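389aa long hypothetical nucleolar protein (PDB 5ZVE) methylates the C5 position of cytosine 72 in several tRNAs, using S-adenosyl-L-methionine as methyl donor and leaving S-adenosyl-L-homocysteine. Local coordinates at residues Ile226-Ser231 and Met255-Leu260; Val200-Ala205 and Ile265-Ile270; Ala206-Lys211 and Lys232-Lys237. All coordinates share one frame; numbering follows the deposited sequence.

Interaction 1: residues Ile226-Ser231 and Met255-Leu260; sequences IAIDKS and MDARKL. With SAH (S-adenosyl-L-homocysteine), chain C.
Met-255 N donates to Asp-229 O across the two segments (3.2 Å), where strand 225-229 runs out beside the loop that follows strand 250-254. These are two adjacent parallel strands of the Rossmann-like class I methyltransferase fold, and past their ends the chain holds the adenosine half of S-adenosyl-L-homocysteine. Behind the pocket, Ile-228 sends its two branches to different partners. CG2, anti to the backbone N, presses on Met-255 CG at 3.5 Å, a tight contact, and also reaches the methyl of Ala-257; CD1 meets Leu-260 CD1, the two side chains crossing at about a right angle. Asp-229 turns the other way, to the ribose: OD1 makes a very short bond with O2' (2.5 Å), while its anti lone pair takes the N-H of Ser-231 in an Asx turn, which, with Ala-207 N on OD2, limits the carboxylate's rotation. On the base, Ala-257 N donates to adenine N1 at 3.0 Å. The exocyclic N6 of the ligand gives a hydrogen to Asp-256 OD1, and the Watson-Crick edge of adenine is thus read by one backbone donor and one carboxylate. Arg-258, itself beside N6, grips Asp-256 side-on with NE and NH1, consistent with a carboxylate kept negative. Its own backbone N closes another Asx turn, reaching Asp-256 OD1 at 3.1 Å from above the carboxylate plane.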
loop_
_atom_site.group_PDB
_atom_site.type_symbol
_atom_site.label_atom_id
_atom_site.label_comp_id
_atom_site.label_asym_id
_atom_site.label_seq_id
_atom_site.Cartn_x
_atom_site.Cartn_y
_atom_site.Cartn_z
ATOM N N ILE A 226 -7.944 -4.338 -19.306
ATOM C CA ILE A 226 -8.725 -3.119 -19.215
ATOM C C ILE A 226 -8.614 -2.555 -17.813
ATOM O O ILE A 226 -8.985 -3.215 -16.844
ATOM C CB ILE A 226 -10.194 -3.364 -19.561
ATOM C CG1 ILE A 226 -10.307 -3.859 -21.002
ATOM C CG2 ILE A 226 -11.002 -2.093 -19.358
ATOM C CD1 ILE A 226 -11.636 -4.444 -21.330
ATOM N N ALA A 227 -8.103 -1.334 -17.710
ATOM C CA ALA A 227 -7.849 -0.726 -16.411
ATOM C C ALA A 227 -8.692 0.521 -16.206
ATOM O O ALA A 227 -8.600 1.483 -16.966
ATOM C CB ALA A 227 -6.378 -0.396 -16.265
ATOM N N ILE A 228 -9.512 0.495 -15.163
ATOM C CA ILE A 228 -10.467 1.564 -14.908
ATOM C C ILE A 228 -10.085 2.379 -13.682
ATOM O O ILE A 228 -9.673 1.821 -12.671
ATOM C CB ILE A 228 -11.883 0.989 -14.699
ATOM C CG1 ILE A 228 -12.308 0.164 -15.912
ATOM C CG2 ILE A 228 -12.882 2.090 -14.397
ATOM C CD1 ILE A 228 -13.594 -0.577 -15.713
ATOM N N ASP A 229 -10.232 3.695 -13.771
ATOM C CA ASP A 229 -10.152 4.549 -12.594
ATOM C C ASP A 229 -10.910 5.848 -12.833
ATOM O O ASP A 229 -11.013 6.313 -13.966
ATOM C CB ASP A 229 -8.704 4.848 -12.215
ATOM C CG ASP A 229 -8.543 5.110 -10.733
ATOM O OD1 ASP A 229 -8.848 6.236 -10.286
ATOM O OD2 ASP A 229 -8.112 4.188 -10.010
ATOM N N LYS A 230 -11.438 6.430 -11.762
ATOM C CA LYS A 230 -12.198 7.670 -11.867
ATOM C C LYS A 230 -11.291 8.898 -11.874
ATOM O O LYS A 230 -11.642 9.933 -12.440
ATOM C CB LYS A 230 -13.193 7.782 -10.710
ATOM C CG LYS A 230 -14.210 8.896 -10.875
ATOM C CD LYS A 230 -15.091 9.041 -9.643
ATOM C CE LYS A 230 -14.270 9.460 -8.426
ATOM N NZ LYS A 230 -15.125 9.787 -7.245
ATOM N N SER A 231 -10.117 8.769 -11.266
ATOM C CA SER A 231 -9.217 9.907 -11.095
ATOM C C SER A 231 -8.308 10.078 -12.305
ATOM O O SER A 231 -7.564 9.165 -12.667
ATOM C CB SER A 231 -8.384 9.735 -9.821
ATOM O OG SER A 231 -7.563 10.863 -9.584
ATOM N N MET A 255 -13.589 6.412 -15.921
ATOM C CA MET A 255 -15.026 6.259 -15.688
ATOM C C MET A 255 -15.329 5.860 -14.253
ATOM O O MET A 255 -14.448 5.397 -13.528
ATOM C CB MET A 255 -15.622 5.207 -16.631
ATOM C CG MET A 255 -15.379 3.781 -16.172
ATOM S SD MET A 255 -16.142 2.530 -17.218
ATOM C CE MET A 255 -17.876 2.784 -16.838
ATOM N N ASP A 256 -16.584 6.048 -13.850
ATOM C CA ASP A 256 -17.083 5.516 -12.588
ATOM C C ASP A 256 -17.278 4.008 -12.739
ATOM O O ASP A 256 -18.155 3.559 -13.478
ATOM C CB ASP A 256 -18.393 6.206 -12.193
ATOM C CG ASP A 256 -18.968 5.689 -10.884
ATOM O OD1 ASP A 256 -18.325 4.850 -10.218
ATOM O OD2 ASP A 256 -20.083 6.120 -10.521
ATOM N N ALA A 257 -16.454 3.234 -12.035
ATOM C CA ALA A 257 -16.445 1.775 -12.172
ATOM C C ALA A 257 -17.759 1.126 -11.752
ATOM O O ALA A 257 -18.040 -0.012 -12.121
ATOM C CB ALA A 257 -15.305 1.185 -11.372
ATOM N N ARG A 258 -18.552 1.850 -10.969
ATOM C CA ARG A 258 -19.848 1.353 -10.527
ATOM C C ARG A 258 -20.829 1.224 -11.688
ATOM O O ARG A 258 -21.830 0.518 -11.590
ATOM C CB ARG A 258 -20.424 2.270 -9.451
ATOM C CG ARG A 258 -19.647 2.236 -8.150
ATOM C CD ARG A 258 -20.106 3.329 -7.201
ATOM N NE ARG A 258 -20.096 4.642 -7.830
ATOM C CZ ARG A 258 -20.544 5.746 -7.247
ATOM N NH1 ARG A 258 -20.495 6.903 -7.890
ATOM N NH2 ARG A 258 -21.050 5.688 -6.024
ATOM N N LYS A 259 -20.534 1.916 -12.782
ATOM C CA LYS A 259 -21.331 1.820 -13.997
ATOM C C LYS A 259 -20.717 0.863 -15.017
ATOM O O LYS A 259 -21.098 0.882 -16.181
ATOM C CB LYS A 259 -21.507 3.205 -14.625
ATOM C CG LYS A 259 -22.102 4.246 -13.686
ATOM C CD LYS A 259 -22.359 5.553 -14.411
ATOM C CE LYS A 259 -23.737 5.562 -15.053
ATOM N NZ LYS A 259 -24.808 5.728 -14.033
ATOM N N LEU A 260 -19.773 0.030 -14.578
ATOM C CA LEU A 260 -19.078 -0.907 -15.473
ATOM C C LEU A 260 -19.951 -1.681 -16.476
ATOM O O LEU A 260 -19.572 -1.795 -17.645
ATOM C CB LEU A 260 -18.275 -1.930 -14.661
ATOM C CG LEU A 260 -17.591 -2.978 -15.555
ATOM C CD1 LEU A 260 -16.564 -2.349 -16.482
ATOM C CD2 LEU A 260 -16.985 -4.108 -14.773
HETATM N N SAH C . -5.295 -1.146 -7.417
HETATM C CA SAH C . -4.416 0.018 -7.377
HETATM C CB SAH C . -4.772 0.943 -6.213
HETATM C CG SAH C . -6.265 1.117 -5.923
HETATM S SD SAH C . -6.546 2.528 -4.826
HETATM C C SAH C . -2.932 -0.356 -7.348
HETATM O O SAH C . -2.563 -1.507 -7.110
HETATM O OXT SAH C . -2.061 0.484 -7.566
HETATM C "C5'" SAH C . -8.314 2.641 -5.223
HETATM C "C4'" SAH C . -8.624 3.428 -6.494
HETATM O "O4'" SAH C . -10.018 3.435 -6.726
HETATM C "C3'" SAH C . -8.198 4.890 -6.454
HETATM O "O3'" SAH C . -7.207 5.107 -7.431
HETATM C "C2'" SAH C . -9.430 5.688 -6.836
HETATM O "O2'" SAH C . -9.117 6.619 -7.842
HETATM C "C1'" SAH C . -10.360 4.631 -7.397
HETATM N N9 SAH C . -11.797 4.949 -7.252
HETATM C C8 SAH C . -12.454 5.477 -6.170
HETATM N N7 SAH C . -13.769 5.591 -6.477
HETATM C C5 SAH C . -13.959 5.145 -7.739
HETATM C C6 SAH C . -15.088 5.038 -8.544
HETATM N N6 SAH C . -16.284 5.418 -8.099
HETATM N N1 SAH C . -14.963 4.527 -9.818
HETATM C C2 SAH C . -13.726 4.129 -10.289
HETATM N N3 SAH C . -12.610 4.239 -9.486
HETATM C C4 SAH C . -12.727 4.739 -8.232
#

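Interaction 2: residues Val200-Ala205 and Ile265-Ile270; sequences VIIDMA and IKADKI. With SAH (S-adenosyl-L-homocysteine), chain C.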
loop_
_atom_site.group_PDB
_atom_site.type_symbol
_atom_site.label_atom_id
_atom_site.label_comp_id
_atom_site.label_asym_id
_atom_site.label_seq_id
_atom_site.Cartn_x
_atom_site.Cartn_y
_atom_site.Cartn_z
ATOM N N VAL A 200 -10.441 -12.320 -20.831
ATOM C CA VAL A 200 -10.878 -10.935 -20.811
ATOM C C VAL A 200 -10.717 -10.457 -19.373
ATOM O O VAL A 200 -11.284 -11.047 -18.454
ATOM C CB VAL A 200 -12.329 -10.775 -21.290
ATOM C CG1 VAL A 200 -12.720 -9.308 -21.320
ATOM C CG2 VAL A 200 -12.494 -11.400 -22.668
ATOM N N ILE A 201 -9.926 -9.406 -19.181
ATOM C CA ILE A 201 -9.488 -9.013 -17.843
ATOM C C ILE A 201 -9.808 -7.561 -17.523
ATOM O O ILE A 201 -9.515 -6.664 -18.313
ATOM C CB ILE A 201 -7.963 -9.225 -17.678
ATOM C CG1 ILE A 201 -7.606 -10.703 -17.839
ATOM C CG2 ILE A 201 -7.486 -8.694 -16.340
ATOM C CD1 ILE A 201 -6.125 -10.955 -17.999
ATOM N N ILE A 202 -10.411 -7.328 -16.362
ATOM C CA ILE A 202 -10.733 -5.970 -15.945
ATOM C C ILE A 202 -10.227 -5.642 -14.545
ATOM O O ILE A 202 -10.547 -6.334 -13.579
ATOM C CB ILE A 202 -12.247 -5.711 -15.973
ATOM C CG1 ILE A 202 -12.824 -6.005 -17.362
ATOM C CG2 ILE A 202 -12.536 -4.275 -15.550
ATOM C CD1 ILE A 202 -14.320 -5.762 -17.455
ATOM N N ASP A 203 -9.431 -4.582 -14.456
ATOM C CA ASP A 203 -9.046 -3.977 -13.184
ATOM C C ASP A 203 -9.877 -2.706 -13.014
ATOM O O ASP A 203 -9.622 -1.709 -13.686
ATOM C CB ASP A 203 -7.542 -3.679 -13.170
ATOM C CG ASP A 203 -7.004 -3.392 -11.781
ATOM O OD1 ASP A 203 -7.801 -3.164 -10.848
ATOM O OD2 ASP A 203 -5.765 -3.413 -11.625
ATOM N N MET A 204 -10.874 -2.733 -12.132
ATOM C CA MET A 204 -11.873 -1.664 -12.133
ATOM C C MET A 204 -11.567 -0.536 -11.158
ATOM O O MET A 204 -12.296 0.448 -11.097
ATOM C CB MET A 204 -13.271 -2.215 -11.825
ATOM C CG MET A 204 -13.369 -3.130 -10.617
ATOM S SD MET A 204 -15.072 -3.703 -10.384
ATOM C CE MET A 204 -15.317 -4.566 -11.905
ATOM N N ALA A 205 -10.482 -0.676 -10.409
ATOM C CA ALA A 205 -9.956 0.419 -9.609
ATOM C C ALA A 205 -8.444 0.308 -9.650
ATOM O O ALA A 205 -7.817 -0.139 -8.688
ATOM C CB ALA A 205 -10.475 0.360 -8.186
ATOM N N ILE A 265 -18.973 -5.617 -22.147
ATOM C CA ILE A 265 -18.008 -6.662 -21.841
ATOM C C ILE A 265 -18.478 -7.643 -20.770
ATOM O O ILE A 265 -18.989 -7.243 -19.726
ATOM C CB ILE A 265 -16.684 -6.034 -21.412
ATOM C CG1 ILE A 265 -16.194 -5.101 -22.519
ATOM C CG2 ILE A 265 -15.654 -7.106 -21.098
ATOM C CD1 ILE A 265 -15.037 -4.241 -22.126
ATOM N N LYS A 266 -18.296 -8.931 -21.038
ATOM C CA LYS A 266 -18.424 -9.957 -20.013
ATOM C C LYS A 266 -17.042 -10.546 -19.751
ATOM O O LYS A 266 -16.524 -11.314 -20.561
ATOM C CB LYS A 266 -19.408 -11.049 -20.431
ATOM C CG LYS A 266 -20.838 -10.588 -20.643
ATOM C CD LYS A 266 -21.693 -11.736 -21.175
ATOM C CE LYS A 266 -23.020 -11.250 -21.736
ATOM N NZ LYS A 266 -23.866 -12.384 -22.202
ATOM N N ALA A 267 -16.441 -10.177 -18.626
ATOM C CA ALA A 267 -15.060 -10.561 -18.354
ATOM C C ALA A 267 -14.934 -11.963 -17.786
ATOM O O ALA A 267 -15.831 -12.460 -17.111
ATOM C CB ALA A 267 -14.418 -9.564 -17.402
ATOM N N ASP A 268 -13.796 -12.589 -18.066
ATOM C CA ASP A 268 -13.433 -13.860 -17.458
ATOM C C ASP A 268 -12.803 -13.629 -16.087
ATOM O O ASP A 268 -12.980 -14.419 -15.158
ATOM C CB ASP A 268 -12.477 -14.626 -18.373
ATOM C CG ASP A 268 -13.082 -14.903 -19.735
ATOM O OD1 ASP A 268 -13.938 -15.805 -19.826
ATOM O OD2 ASP A 268 -12.726 -14.202 -20.706
ATOM N N LYS A 269 -12.065 -12.533 -15.970
ATOM C CA LYS A 269 -11.356 -12.223 -14.739
ATOM C C LYS A 269 -11.544 -10.765 -14.379
ATOM O O LYS A 269 -11.321 -9.867 -15.196
ATOM C CB LYS A 269 -9.861 -12.542 -14.872
ATOM C CG LYS A 269 -9.566 -13.986 -15.243
ATOM C CD LYS A 269 -9.748 -14.900 -14.047
ATOM C CE LYS A 269 -9.605 -16.361 -14.440
ATOM N NZ LYS A 269 -8.329 -16.630 -15.145
ATOM N N ILE A 270 -11.958 -10.530 -13.146
ATOM C CA ILE A 270 -12.053 -9.170 -12.651
ATOM C C ILE A 270 -11.278 -9.011 -11.354
ATOM O O ILE A 270 -11.457 -9.785 -10.411
ATOM C CB ILE A 270 -13.515 -8.749 -12.424
ATOM C CG1 ILE A 270 -14.239 -8.585 -13.763
ATOM C CG2 ILE A 270 -13.568 -7.460 -11.648
ATOM C CD1 ILE A 270 -15.670 -8.097 -13.626
HETATM N N SAH C . -5.295 -1.146 -7.417
HETATM C CA SAH C . -4.416 0.018 -7.377
HETATM C CB SAH C . -4.772 0.943 -6.213
HETATM C CG SAH C . -6.265 1.117 -5.923
HETATM S SD SAH C . -6.546 2.528 -4.826
HETATM C C SAH C . -2.932 -0.356 -7.348
HETATM O O SAH C . -2.563 -1.507 -7.110
HETATM O OXT SAH C . -2.061 0.484 -7.566
HETATM C "C5'" SAH C . -8.314 2.641 -5.223
HETATM C "C4'" SAH C . -8.624 3.428 -6.494
HETATM O "O4'" SAH C . -10.018 3.435 -6.726
HETATM C "C3'" SAH C . -8.198 4.890 -6.454
HETATM O "O3'" SAH C . -7.207 5.107 -7.431
HETATM C "C2'" SAH C . -9.430 5.688 -6.836
HETATM O "O2'" SAH C . -9.117 6.619 -7.842
HETATM C "C1'" SAH C . -10.360 4.631 -7.397
HETATM N N9 SAH C . -11.797 4.949 -7.252
HETATM C C8 SAH C . -12.454 5.477 -6.170
HETATM N N7 SAH C . -13.769 5.591 -6.477
HETATM C C5 SAH C . -13.959 5.145 -7.739
HETATM C C6 SAH C . -15.088 5.038 -8.544
HETATM N N6 SAH C . -16.284 5.418 -8.099
HETATM N N1 SAH C . -14.963 4.527 -9.818
HETATM C C2 SAH C . -13.726 4.129 -10.289
HETATM N N3 SAH C . -12.610 4.239 -9.486
HETATM C C4 SAH C . -12.727 4.739 -8.232
#
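Parallel strand pairing joins 200-205 to 265-270 within the central sheet of the Rossmann-like methyltransferase domain, where strand 201-203 lies between strands 225-229 and 267-273. Ile-201 pairs with Lys-269 and Ile-202 with Ile-270. Val-200 O accepts from both Lys-269 N and Asp-268 N, each 3.0 Å away, so two donors share one carbonyl; two residues on, Ile-202 N donates to Lys-269 O (2.9 Å). At the corner the chain makes at Asp-268, the carboxylate folds back and OD2 receives Val-200 N on its anti lone pair, at 3.0 Å and close to straight. CG of Asp-268 stands beside its own backbone N (chi1 -59°), which brings the acid across to the neighbouring strand. The ammonium of Lys-269 leads away to a salt bridge with Asp-199. On the face bearing Ile-202 and Ile-270, Ile-202 CD1 rests on the methyl of Ala-267 at 3.8 Å, with Ile-265 CG2 a little farther off and also against Val-200 CG1. Met-204, bent at its last torsion, lays CE tightly on Ile-270 CG2 (3.4 Å), and Ala-308 of helix 291-310 touches both. Just beyond the strand, Ala-205 O accepts from the amino group of S-adenosyl-L-homocysteine. Both polar backbone atoms of Val-200 are thus satisfied at the corner, while the side-chain contacts on the Ile-202 and Ile-270 face are between aliphatic carbons.

Interaction 3: residues Ala206-Lys211 and Lys232-Lys237; sequences AAPGGK and KNRLRK. With SAH (S-adenosyl-L-homocysteine), chain C.
Arg-234 reaches from helix 232-245 along the flank of Pro-208, the two side chains lying side by side and pointing the same way, with Pro-208 CD 3.4 Å from Arg-234 NH2. The arginine leaves its helix with CG anti to the carbonyl carbon (chi1 -65°) and bends at chi3 (65°), a kink that brings the edge of the guanidinium to the ribose. There NE donates to O3' of S-adenosyl-L-homocysteine over a very short 2.5 Å, and NH2 adds a weak bond to the same oxygen. NH2 also makes a weak, oblique bond to Ala-207 O (3.1 Å), so one nitrogen spans cofactor and loop. Nearer the helix backbone, the methyl of Ala-207 lies 3.4 Å from Arg-234 O, with Arg-234 CB and Leu-235 CD2 about it. An alanine here, in place of Arg-234, is likely to leave O3' without the NE donor and Ala-207 O without its weak NH2 partner. Residues 206-211 form the glycine-rich turn between the first strand and helix of the class I methyltransferase fold, and a cis peptide bond precedes Pro-208. Gly-209 has backbone angles that suit glycine, since a side chain would jam against the preceding carbonyl; at Gly-210 one would crowd the carboxylate of the ligand. That carboxylate lies over the helix start, taking Gly-210 N on OXT at 3.0 Å and Lys-211 N on O at 3.2 Å. The Lys-211 chain, extended until its bend at chi4 (69°), carries NZ past the same carboxylate to a salt bridge with Asp-273.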
loop_
_atom_site.group_PDB
_atom_site.type_symbol
_atom_site.label_atom_id
_atom_site.label_comp_id
_atom_site.label_asym_id
_atom_site.label_seq_id
_atom_site.Cartn_x
_atom_site.Cartn_y
_atom_site.Cartn_z
ATOM N N ALA A 206 -7.861 0.728 -10.767
ATOM C CA ALA A 206 -6.545 0.240 -11.159
ATOM C C ALA A 206 -5.388 1.177 -10.842
ATOM O O ALA A 206 -4.272 0.710 -10.636
ATOM C CB ALA A 206 -6.549 -0.078 -12.647
ATOM N N ALA A 207 -5.642 2.481 -10.783
ATOM C CA ALA A 207 -4.560 3.450 -10.615
ATOM C C ALA A 207 -4.026 3.448 -9.184
ATOM O O ALA A 207 -4.794 3.259 -8.242
ATOM C CB ALA A 207 -5.032 4.842 -11.008
ATOM N N PRO A 208 -2.707 3.678 -9.010
ATOM C CA PRO A 208 -1.703 4.019 -10.031
ATOM C C PRO A 208 -1.188 2.848 -10.885
ATOM O O PRO A 208 -0.297 3.058 -11.708
ATOM C CB PRO A 208 -0.557 4.601 -9.199
ATOM C CG PRO A 208 -0.659 3.894 -7.900
ATOM C CD PRO A 208 -2.131 3.708 -7.653
ATOM N N GLY A 209 -1.726 1.649 -10.701
ATOM C CA GLY A 209 -1.423 0.553 -11.608
ATOM C C GLY A 209 -0.467 -0.494 -11.076
ATOM O O GLY A 209 0.137 -1.238 -11.853
ATOM N N GLY A 210 -0.327 -0.550 -9.755
ATOM C CA GLY A 210 0.492 -1.559 -9.111
ATOM C C GLY A 210 0.097 -2.970 -9.501
ATOM O O GLY A 210 0.909 -3.740 -10.004
ATOM N N LYS A 211 -1.166 -3.312 -9.284
ATOM C CA LYS A 211 -1.630 -4.658 -9.578
ATOM C C LYS A 211 -1.867 -4.841 -11.069
ATOM O O LYS A 211 -1.749 -5.950 -11.585
ATOM C CB LYS A 211 -2.894 -4.984 -8.780
ATOM C CG LYS A 211 -2.662 -5.047 -7.275
ATOM C CD LYS A 211 -3.967 -5.168 -6.506
ATOM C CE LYS A 211 -3.707 -5.242 -5.015
ATOM N NZ LYS A 211 -3.196 -3.948 -4.482
ATOM N N LYS A 232 -8.360 11.255 -12.921
ATOM C CA LYS A 232 -7.554 11.521 -14.107
ATOM C C LYS A 232 -6.081 11.682 -13.745
ATOM O O LYS A 232 -5.199 11.271 -14.503
ATOM C CB LYS A 232 -8.061 12.766 -14.837
ATOM C CG LYS A 232 -7.393 13.012 -16.185
ATOM C CD LYS A 232 -8.006 14.213 -16.885
ATOM C CE LYS A 232 -9.473 13.957 -17.204
ATOM N NZ LYS A 232 -10.190 15.180 -17.664
ATOM N N ASN A 233 -5.823 12.280 -12.586
ATOM C CA ASN A 233 -4.459 12.473 -12.107
ATOM C C ASN A 233 -3.781 11.147 -11.782
ATOM O O ASN A 233 -2.642 10.904 -12.184
ATOM C CB ASN A 233 -4.446 13.382 -10.880
ATOM C CG ASN A 233 -4.937 14.781 -11.190
ATOM O OD1 ASN A 233 -4.966 15.199 -12.350
ATOM N ND2 ASN A 233 -5.322 15.518 -10.154
ATOM N N ARG A 234 -4.483 10.297 -11.039
ATOM C CA ARG A 234 -3.969 8.973 -10.723
ATOM C C ARG A 234 -3.818 8.134 -11.994
ATOM O O ARG A 234 -2.910 7.308 -12.095
ATOM C CB ARG A 234 -4.873 8.278 -9.697
ATOM C CG ARG A 234 -4.879 8.977 -8.342
ATOM C CD ARG A 234 -5.932 8.415 -7.405
ATOM N NE ARG A 234 -5.684 7.023 -7.035
ATOM C CZ ARG A 234 -4.758 6.618 -6.169
ATOM N NH1 ARG A 234 -3.973 7.498 -5.564
ATOM N NH2 ARG A 234 -4.617 5.323 -5.905
ATOM N N LEU A 235 -4.698 8.353 -12.965
ATOM C CA LEU A 235 -4.538 7.730 -14.275
ATOM C C LEU A 235 -3.325 8.294 -15.011
ATOM O O LEU A 235 -2.638 7.576 -15.731
ATOM C CB LEU A 235 -5.798 7.911 -15.119
ATOM C CG LEU A 235 -6.926 6.932 -14.807
ATOM C CD1 LEU A 235 -8.139 7.238 -15.661
ATOM C CD2 LEU A 235 -6.455 5.511 -15.035
ATOM N N ARG A 236 -3.078 9.586 -14.840
ATOM C CA ARG A 236 -1.895 10.222 -15.413
ATOM C C ARG A 236 -0.615 9.609 -14.844
ATOM O O ARG A 236 0.348 9.368 -15.573
ATOM C CB ARG A 236 -1.921 11.729 -15.160
ATOM C CG ARG A 236 -0.744 12.486 -15.746
ATOM C CD ARG A 236 -0.942 13.984 -15.600
ATOM N NE ARG A 236 -2.280 14.384 -16.026
ATOM C CZ ARG A 236 -2.690 15.644 -16.132
ATOM N NH1 ARG A 236 -1.863 16.641 -15.846
ATOM N NH2 ARG A 236 -3.926 15.906 -16.531
ATOM N N LYS A 237 -0.602 9.376 -13.535
ATOM C CA LYS A 237 0.518 8.699 -12.899
ATOM C C LYS A 237 0.638 7.272 -13.420
ATOM O O LYS A 237 1.744 6.751 -13.593
ATOM C CB LYS A 237 0.363 8.698 -11.377
ATOM C CG LYS A 237 1.551 8.085 -10.648
ATOM C CD LYS A 237 2.830 8.838 -10.977
ATOM C CE LYS A 237 4.029 8.250 -10.254
ATOM N NZ LYS A 237 5.280 9.003 -10.555
HETATM N N SAH C . -5.295 -1.146 -7.417
HETATM C CA SAH C . -4.416 0.018 -7.377
HETATM C CB SAH C . -4.772 0.943 -6.213
HETATM C CG SAH C . -6.265 1.117 -5.923
HETATM S SD SAH C . -6.546 2.528 -4.826
HETATM C C SAH C . -2.932 -0.356 -7.348
HETATM O O SAH C . -2.563 -1.507 -7.110
HETATM O OXT SAH C . -2.061 0.484 -7.566
HETATM C "C5'" SAH C . -8.314 2.641 -5.223
HETATM C "C4'" SAH C . -8.624 3.428 -6.494
HETATM O "O4'" SAH C . -10.018 3.435 -6.726
HETATM C "C3'" SAH C . -8.198 4.890 -6.454
HETATM O "O3'" SAH C . -7.207 5.107 -7.431
HETATM C "C2'" SAH C . -9.430 5.688 -6.836
HETATM O "O2'" SAH C . -9.117 6.619 -7.842
HETATM C "C1'" SAH C . -10.360 4.631 -7.397
HETATM N N9 SAH C . -11.797 4.949 -7.252
HETATM C C8 SAH C . -12.454 5.477 -6.170
HETATM N N7 SAH C . -13.769 5.591 -6.477
HETATM C C5 SAH C . -13.959 5.145 -7.739
HETATM C C6 SAH C . -15.088 5.038 -8.544
HETATM N N6 SAH C . -16.284 5.418 -8.099
HETATM N N1 SAH C . -14.963 4.527 -9.818
HETATM C C2 SAH C . -13.726 4.129 -10.289
HETATM N N3 SAH C . -12.610 4.239 -9.486
HETATM C C4 SAH C . -12.727 4.739 -8.232
#

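In the fold
All three contacts touch one molecule of S-adenosyl-L-homocysteine: interaction 1 holds the adenine and ribose, interaction 3 the ribose and carboxylate, and interaction 2 meets it through Ala-205 alone, whose O takes the amino group. Interaction 2 closes the chain loop within which interaction 1 is nested. Their centres are about 11 Å apart and strands 201-203 and 225-229 join them, Ile-228 N lying 2.7 Å from Asp-203 O, with Met-204 CE packed on Leu-260 CD2. Interactions 1 and 3, also about 11 Å between centres, meet where Ala-207 N lies 3.1 Å from Asp-229 OD2. Interactions 2 and 3, about 17 Å between centres, are linked chiefly through the continuous chain from Ala-205 to Ala-206.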